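Local coordinates for elastase inhibitor AFUEI (PDB 3W0E), which inhibits serine proteases, blocking the elastase of its own fungus non-competitively with a nanomolar inhibition constant and also human leukocyte elastase, at residues A28-G40 and I48-N60. Residues are numbered along the deposited sequence; the frame is centred on the assembly and turned at random.
Sequences ALQSNPIRVLHPG and IASRLNIQVNENN
Arg35 reaches over from strand 34-37 to Asn53 on the parallel strand 52-56 and to Arg51 just before it. Its CB already lies 3.6 Å from Asn53 OD1 and also brushes Arg51 CD. With CG anti to the backbone N (chi1 171°), the chain runs beside Asn53, CG and CD skirting OD1, then bends at chi3 (67°). That bend brings NE 2.8 Å from Asn53 OD1, a hydrogen bond received almost in line with the amide C=O and in the guanidinium plane; NH2 adds a weak second bond to the same oxygen. NH1 lies over one face of the Arg51 guanidinium, and the two groups stack, their centres 3.5 Å apart and planes at 20°. The terminal carboxylate of Ala68 forms a salt bridge with Arg51 NE, accepts from Asn53 ND2 and makes a weak, long ion pair with Arg35.

Along the backbone, five bonds alternate from Leu52 N to Pro33 O through to Val56 N to Leu37 O. The cis peptide before Pro33 lies just ahead of this ladder. Leu37 CD1 rests 3.9 Å from Asn53 CB, on the Arg35 side of the sheet. The Ile34 and Ile54 face is largely apolar: Ile34 CG2 meets Ile54 CG1, and the side chains of Leu29 and Leu52, which also touch helix 2-15, cross at about a right angle. At the far end, Pro39 CG packs on Glu58 CG at 3.7 Å. In this I78-family inhibitor, edge strand 34-37 thus joins the central strand through a parallel ladder, while the C-terminal carboxylate probably offsets the charge of two stacked arginines and Asn53 OD1 should limit the rotation of one.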
ATOM      1  N   ALA A  28      12.144 -11.448  11.826  1.00 24.03           N
ATOM      2  CA  ALA A  28      13.287 -10.935  11.060  1.00 28.71           C
ATOM      3  C   ALA A  28      13.085  -9.492  10.584  1.00 34.56           C
ATOM      4  O   ALA A  28      14.056  -8.779  10.322  1.00 29.19           O
ATOM      5  CB  ALA A  28      13.600 -11.849   9.879  1.00 27.01           C
ATOM      6  N   LEU A  29      11.830  -9.060  10.475  1.00 29.88           N
ATOM      7  CA  LEU A  29      11.537  -7.690  10.049  1.00 32.44           C
ATOM      8  C   LEU A  29      11.825  -6.679  11.160  1.00 33.00           C
ATOM      9  O   LEU A  29      11.444  -6.881  12.318  1.00 35.89           O
ATOM     10  CB  LEU A  29      10.086  -7.571   9.580  1.00 27.14           C
ATOM     11  CG  LEU A  29       9.759  -8.430   8.360  1.00 26.31           C
ATOM     12  CD1 LEU A  29       8.243  -8.542   8.174  1.00 25.51           C
ATOM     13  CD2 LEU A  29      10.418  -7.856   7.106  1.00 34.07           C
ATOM     14  N   GLN A  30      12.501  -5.592  10.802  1.00 31.47           N
ATOM     15  CA  GLN A  30      12.907  -4.578  11.774  1.00 35.56           C
ATOM     16  C   GLN A  30      11.957  -3.371  11.807  1.00 33.66           C
ATOM     17  O   GLN A  30      12.057  -2.512  12.684  1.00 27.88           O
ATOM     18  CB  GLN A  30      14.343  -4.126  11.482  1.00 37.21           C
ATOM     19  CG  GLN A  30      15.282  -5.288  11.132  1.00 44.86           C
ATOM     20  CD  GLN A  30      16.476  -4.857  10.284  1.00 55.51           C
ATOM     21  OE1 GLN A  30      16.987  -3.741  10.425  1.00 54.24           O
ATOM     22  NE2 GLN A  30      16.921  -5.741   9.391  1.00 48.97           N
ATOM     23  N   SER A  31      11.006  -3.303  10.887  1.00 31.10           N
ATOM     24  CA  SER A  31      10.045  -2.208  10.875  1.00 26.49           C
ATOM     25  C   SER A  31       9.232  -2.156  12.148  1.00 24.21           C
ATOM     26  O   SER A  31       8.972  -3.163  12.741  1.00 27.62           O
ATOM     27  CB  SER A  31       9.101  -2.300   9.681  1.00 26.59           C
ATOM     28  OG  SER A  31       9.744  -2.022   8.467  1.00 31.15           O
ATOM     29  N   ASN A  32       8.816  -0.967  12.541  1.00 24.38           N
ATOM     30  CA  ASN A  32       7.954  -0.802  13.696  1.00 29.26           C
ATOM     31  C   ASN A  32       7.064   0.433  13.528  1.00 28.30           C
ATOM     32  O   ASN A  32       7.563   1.524  13.456  1.00 27.67           O
ATOM     33  CB  ASN A  32       8.820  -0.678  14.956  1.00 31.82           C
ATOM     34  CG  ASN A  32       8.014  -0.656  16.229  1.00 37.46           C
ATOM     35  OD1 ASN A  32       8.511  -0.294  17.281  1.00 44.91           O
ATOM     36  ND2 ASN A  32       6.770  -1.013  16.133  1.00 36.56           N
ATOM     37  N   PRO A  33       5.759   0.273  13.434  1.00 24.09           N
ATOM     38  CA  PRO A  33       5.050  -0.972  13.719  1.00 25.91           C
ATOM     39  C   PRO A  33       4.796  -1.803  12.492  1.00 23.92           C
ATOM     40  O   PRO A  33       4.938  -1.292  11.415  1.00 16.97           O
ATOM     41  CB  PRO A  33       3.724  -0.476  14.231  1.00 23.42           C
ATOM     42  CG  PRO A  33       3.562   0.834  13.605  1.00 25.91           C
ATOM     43  CD  PRO A  33       4.880   1.436  13.545  1.00 22.56           C
ATOM     44  N   ILE A  34       4.437  -3.068  12.691  1.00 18.36           N
ATOM     45  CA  ILE A  34       4.067  -3.935  11.573  1.00 16.59           C
ATOM     46  C   ILE A  34       2.617  -4.368  11.803  1.00 16.59           C
ATOM     47  O   ILE A  34       2.251  -4.787  12.911  1.00 17.16           O
ATOM     48  CB  ILE A  34       4.925  -5.195  11.539  1.00 19.42           C
ATOM     49  CG1 ILE A  34       6.376  -4.852  11.207  1.00 19.66           C
ATOM     50  CG2 ILE A  34       4.398  -6.186  10.515  1.00 14.24           C
ATOM     51  CD1 ILE A  34       7.324  -6.016  11.472  1.00 23.30           C
ATOM     52  N   ARG A  35       1.787  -4.256  10.774  1.00 12.81           N
ATOM     53  CA  ARG A  35       0.386  -4.643  10.871  1.00 15.62           C
ATOM     54  C   ARG A  35       0.100  -5.706   9.824  1.00 16.36           C
ATOM     55  O   ARG A  35       0.502  -5.573   8.672  1.00 15.56           O
ATOM     56  CB  ARG A  35      -0.528  -3.441  10.620  1.00 15.53           C
ATOM     57  CG  ARG A  35      -2.002  -3.784  10.480  1.00 17.12           C
ATOM     58  CD  ARG A  35      -2.851  -2.507  10.493  1.00 18.57           C
ATOM     59  NE  ARG A  35      -2.603  -1.693   9.310  1.00 19.68           N
ATOM     60  CZ  ARG A  35      -3.172  -0.512   9.087  1.00 22.03           C
ATOM     61  NH1 ARG A  35      -4.001  -0.000   9.987  1.00 21.66           N
ATOM     62  NH2 ARG A  35      -2.896   0.154   7.974  1.00 20.39           N
ATOM     63  N   VAL A  36      -0.594  -6.764  10.221  1.00 12.50           N
ATOM     64  CA  VAL A  36      -0.976  -7.790   9.256  1.00 14.68           C
ATOM     65  C   VAL A  36      -2.416  -7.524   8.776  1.00 14.13           C
ATOM     66  O   VAL A  36      -3.330  -7.374   9.589  1.00 20.37           O
ATOM     67  CB  VAL A  36      -0.828  -9.213   9.855  1.00 17.85           C
ATOM     68  CG1 VAL A  36      -1.200 -10.271   8.799  1.00 19.73           C
ATOM     69  CG2 VAL A  36       0.604  -9.442  10.307  1.00 17.33           C
ATOM     70  N   LEU A  37      -2.612  -7.453   7.458  1.00 14.78           N
ATOM     71  CA  LEU A  37      -3.920  -7.172   6.897  1.00 11.82           C
ATOM     72  C   LEU A  37      -4.520  -8.478   6.395  1.00 15.71           C
ATOM     73  O   LEU A  37      -3.956  -9.090   5.509  1.00 16.90           O
ATOM     74  CB  LEU A  37      -3.798  -6.181   5.740  1.00 18.33           C
ATOM     75  CG  LEU A  37      -3.284  -4.793   6.152  1.00 14.52           C
ATOM     76  CD1 LEU A  37      -3.214  -3.866   4.964  1.00 19.10           C
ATOM     77  CD2 LEU A  37      -4.208  -4.222   7.242  1.00 17.87           C
ATOM     78  N   HIS A  38      -5.641  -8.893   6.986  1.00 16.73           N
ATOM     79  CA  HIS A  38      -6.321 -10.138   6.602  1.00 18.44           C
ATOM     80  C   HIS A  38      -7.522  -9.860   5.715  1.00 22.37           C
ATOM     81  O   HIS A  38      -8.130  -8.795   5.796  1.00 15.14           O
ATOM     82  CB  HIS A  38      -6.808 -10.882   7.843  1.00 18.47           C
ATOM     83  CG  HIS A  38      -5.726 -11.180   8.826  1.00 21.03           C
ATOM     84  ND1 HIS A  38      -5.404 -10.329   9.862  1.00 22.25           N
ATOM     85  CD2 HIS A  38      -4.886 -12.237   8.933  1.00 21.24           C
ATOM     86  CE1 HIS A  38      -4.418 -10.851  10.568  1.00 20.05           C
ATOM     87  NE2 HIS A  38      -4.087 -12.010  10.027  1.00 22.72           N
ATOM     88  N   PRO A  39      -7.898 -10.841   4.882  1.00 17.85           N
ATOM     89  CA  PRO A  39      -8.983 -10.574   3.938  1.00 21.09           C
ATOM     90  C   PRO A  39     -10.246 -10.252   4.702  1.00 20.79           C
ATOM     91  O   PRO A  39     -10.563 -10.938   5.680  1.00 25.28           O
ATOM     92  CB  PRO A  39      -9.119 -11.894   3.154  1.00 21.19           C
ATOM     93  CG  PRO A  39      -8.394 -12.911   3.953  1.00 25.62           C
ATOM     94  CD  PRO A  39      -7.335 -12.195   4.735  1.00 17.66           C
ATOM     95  N   GLY A  40     -10.929  -9.193   4.291  1.00 21.22           N
ATOM     96  CA  GLY A  40     -12.190  -8.820   4.908  1.00 25.86           C
ATOM     97  C   GLY A  40     -12.075  -7.975   6.169  1.00 25.70           C
ATOM     98  O   GLY A  40     -13.087  -7.468   6.668  1.00 24.41           O
ATOM     99  N   ILE A  48       0.431   6.086   7.923  1.00 20.64           N
ATOM    100  CA  ILE A  48       1.608   6.150   8.784  1.00 19.18           C
ATOM    101  C   ILE A  48       2.789   5.603   8.004  1.00 21.81           C
ATOM    102  O   ILE A  48       2.898   4.399   7.779  1.00 20.45           O
ATOM    103  CB  ILE A  48       1.377   5.392  10.115  1.00 20.44           C
ATOM    104  CG1 ILE A  48       0.170   5.973  10.853  1.00 22.18           C
ATOM    105  CG2 ILE A  48       2.630   5.421  10.996  1.00 21.72           C
ATOM    106  CD1 ILE A  48      -0.064   5.396  12.229  1.00 22.97           C
ATOM    107  N   ALA A  49       3.671   6.510   7.580  1.00 20.02           N
ATOM    108  CA  ALA A  49       4.768   6.191   6.672  1.00 21.88           C
ATOM    109  C   ALA A  49       5.698   5.131   7.224  1.00 18.52           C
ATOM    110  O   ALA A  49       6.381   4.476   6.453  1.00 21.13           O
ATOM    111  CB  ALA A  49       5.577   7.454   6.339  1.00 18.77           C
ATOM    112  N   SER A  50       5.732   4.996   8.552  1.00 23.49           N
ATOM    113  CA  SER A  50       6.652   4.073   9.229  1.00 28.39           C
ATOM    114  C   SER A  50       6.090   2.658   9.395  1.00 26.38           C
ATOM    115  O   SER A  50       6.809   1.745   9.795  1.00 27.11           O
ATOM    116  CB  SER A  50       7.023   4.607  10.625  1.00 25.22           C
ATOM    117  OG  SER A  50       7.426   5.972  10.581  1.00 36.56           O
ATOM    118  N   ARG A  51       4.805   2.485   9.112  1.00 19.34           N
ATOM    119  CA  ARG A  51       4.136   1.213   9.371  1.00 17.21           C
ATOM    120  C   ARG A  51       4.215   0.267   8.182  1.00 22.31           C
ATOM    121  O   ARG A  51       3.833   0.621   7.053  1.00 20.84           O
ATOM    122  CB  ARG A  51       2.675   1.456   9.761  1.00 18.00           C
ATOM    123  CG  ARG A  51       1.875   0.153  10.064  1.00 13.85           C
ATOM    124  CD  ARG A  51       0.582   0.485  10.740  1.00 20.47           C
ATOM    125  NE  ARG A  51      -0.194   1.439   9.953  1.00 22.41           N
ATOM    126  CZ  ARG A  51      -1.244   2.115  10.406  1.00 21.42           C
ATOM    127  NH1 ARG A  51      -1.680   1.930  11.645  1.00 23.16           N
ATOM    128  NH2 ARG A  51      -1.868   2.979   9.606  1.00 23.90           N
ATOM    129  N   LEU A  52       4.743  -0.930   8.422  1.00 15.73           N
ATOM    130  CA  LEU A  52       4.808  -1.927   7.377  1.00 18.88           C
ATOM    131  C   LEU A  52       3.534  -2.754   7.448  1.00 17.35           C
ATOM    132  O   LEU A  52       3.206  -3.318   8.493  1.00 16.78           O
ATOM    133  CB  LEU A  52       6.033  -2.818   7.537  1.00 16.49           C
ATOM    134  CG  LEU A  52       6.111  -3.991   6.568  1.00 21.29           C
ATOM    135  CD1 LEU A  52       6.042  -3.512   5.106  1.00 22.28           C
ATOM    136  CD2 LEU A  52       7.390  -4.783   6.810  1.00 19.20           C
ATOM    137  N   ASN A  53       2.815  -2.806   6.334  1.00 18.79           N
ATOM    138  CA  ASN A  53       1.615  -3.628   6.238  1.00 17.64           C
ATOM    139  C   ASN A  53       1.912  -4.874   5.443  1.00 14.48           C
ATOM    140  O   ASN A  53       2.370  -4.805   4.313  1.00 17.16           O
ATOM    141  CB  ASN A  53       0.471  -2.861   5.567  1.00 16.41           C
ATOM    142  CG  ASN A  53       0.045  -1.658   6.352  1.00 14.65           C
ATOM    143  OD1 ASN A  53      -0.623  -1.777   7.378  1.00 18.48           O
ATOM    144  ND2 ASN A  53       0.441  -0.480   5.889  1.00 23.60           N
ATOM    145  N   ILE A  54       1.665  -6.027   6.054  1.00 18.94           N
ATOM    146  CA  ILE A  54       1.848  -7.297   5.377  1.00 14.72           C
ATOM    147  C   ILE A  54       0.458  -7.840   5.080  1.00 13.04           C
ATOM    148  O   ILE A  54      -0.312  -8.111   6.000  1.00 13.59           O
ATOM    149  CB  ILE A  54       2.578  -8.281   6.282  1.00 15.76           C
ATOM    150  CG1 ILE A  54       3.939  -7.704   6.700  1.00 15.87           C
ATOM    151  CG2 ILE A  54       2.747  -9.628   5.575  1.00 16.65           C
ATOM    152  CD1 ILE A  54       4.943  -7.664   5.585  1.00 19.52           C
ATOM    153  N   GLN A  55       0.127  -7.987   3.807  1.00 15.36           N
ATOM    154  CA  GLN A  55      -1.208  -8.416   3.450  1.00 17.86           C
ATOM    155  C   GLN A  55      -1.140  -9.894   3.130  1.00 15.80           C
ATOM    156  O   GLN A  55      -0.302 -10.327   2.320  1.00 15.80           O
ATOM    157  CB  GLN A  55      -1.714  -7.628   2.238  1.00 21.52           C
ATOM    158  CG  GLN A  55      -3.191  -7.834   1.963  1.00 25.81           C
ATOM    159  CD  GLN A  55      -3.834  -6.648   1.258  1.00 26.89           C
ATOM    160  OE1 GLN A  55      -3.155  -5.711   0.807  1.00 34.45           O
ATOM    161  NE2 GLN A  55      -5.156  -6.676   1.174  1.00 29.37           N
ATOM    162  N   VAL A  56      -2.010 -10.673   3.768  1.00 13.87           N
ATOM    163  CA  VAL A  56      -2.007 -12.113   3.558  1.00 16.06           C
ATOM    164  C   VAL A  56      -3.368 -12.552   3.005  1.00 17.00           C
ATOM    165  O   VAL A  56      -4.371 -11.815   3.084  1.00 14.86           O
ATOM    166  CB  VAL A  56      -1.650 -12.886   4.869  1.00 12.60           C
ATOM    167  CG1 VAL A  56      -0.240 -12.519   5.356  1.00 13.33           C
ATOM    168  CG2 VAL A  56      -2.677 -12.599   5.967  1.00 14.12           C
ATOM    169  N   ASN A  57      -3.403 -13.735   2.409  1.00 15.50           N
ATOM    170  CA  ASN A  57      -4.685 -14.346   2.052  1.00 17.14           C
ATOM    171  C   ASN A  57      -5.280 -15.141   3.205  1.00 18.85           C
ATOM    172  O   ASN A  57      -4.779 -15.091   4.342  1.00 16.34           O
ATOM    173  CB  ASN A  57      -4.564 -15.208   0.787  1.00 19.97           C
ATOM    174  CG  ASN A  57      -3.607 -16.374   0.949  1.00 19.47           C
ATOM    175  OD1 ASN A  57      -3.302 -16.807   2.070  1.00 16.89           O
ATOM    176  ND2 ASN A  57      -3.123 -16.904  -0.188  1.00 22.07           N
ATOM    177  N   GLU A  58      -6.354 -15.877   2.925  1.00 14.92           N
ATOM    178  CA  GLU A  58      -7.044 -16.598   3.985  1.00 18.55           C
ATOM    179  C   GLU A  58      -6.209 -17.721   4.602  1.00 20.63           C
ATOM    180  O   GLU A  58      -6.552 -18.260   5.665  1.00 22.36           O
ATOM    181  CB  GLU A  58      -8.398 -17.109   3.485  1.00 26.95           C
ATOM    182  CG  GLU A  58      -9.586 -16.386   4.130  1.00 33.84           C
ATOM    183  CD  GLU A  58     -10.590 -15.874   3.113  1.00 39.50           C
ATOM    184  OE1 GLU A  58     -11.695 -15.457   3.527  1.00 37.17           O
ATOM    185  OE2 GLU A  58     -10.272 -15.882   1.898  1.00 38.97           O
ATOM    186  N   ASN A  59      -5.110 -18.062   3.945  1.00 19.16           N
ATOM    187  CA  ASN A  59      -4.223 -19.096   4.458  1.00 17.40           C
ATOM    188  C   ASN A  59      -2.926 -18.544   5.041  1.00 16.24           C
ATOM    189  O   ASN A  59      -1.968 -19.283   5.255  1.00 17.48           O
ATOM    190  CB  ASN A  59      -3.938 -20.099   3.353  1.00 18.65           C
ATOM    191  CG  ASN A  59      -5.181 -20.850   2.946  1.00 26.40           C
ATOM    192  OD1 ASN A  59      -6.029 -21.147   3.788  1.00 27.24           O
ATOM    193  ND2 ASN A  59      -5.323 -21.119   1.651  1.00 32.25           N
ATOM    194  N   ASN A  60      -2.917 -17.246   5.319  1.00 16.49           N
ATOM    195  CA  ASN A  60      -1.769 -16.573   5.919  1.00 15.30           C
ATOM    196  C   ASN A  60      -0.587 -16.544   4.966  1.00 16.37           C
ATOM    197  O   ASN A  60       0.560 -16.460   5.405  1.00 16.72           O
ATOM    198  CB  ASN A  60      -1.346 -17.221   7.254  1.00 13.02           C
ATOM    199  CG  ASN A  60      -0.430 -16.322   8.075  1.00 19.10           C
ATOM    200  OD1 ASN A  60      -0.709 -15.136   8.259  1.00 18.23           O
ATOM    201  ND2 ASN A  60       0.661 -16.885   8.578  1.00 14.31           N
TER
HETATM  202  O   HOH W   1       9.227   1.328  10.538  1.00 24.93           O
HETATM  203  O   HOH W   2      -5.824  -9.391   2.972  1.00 23.92           O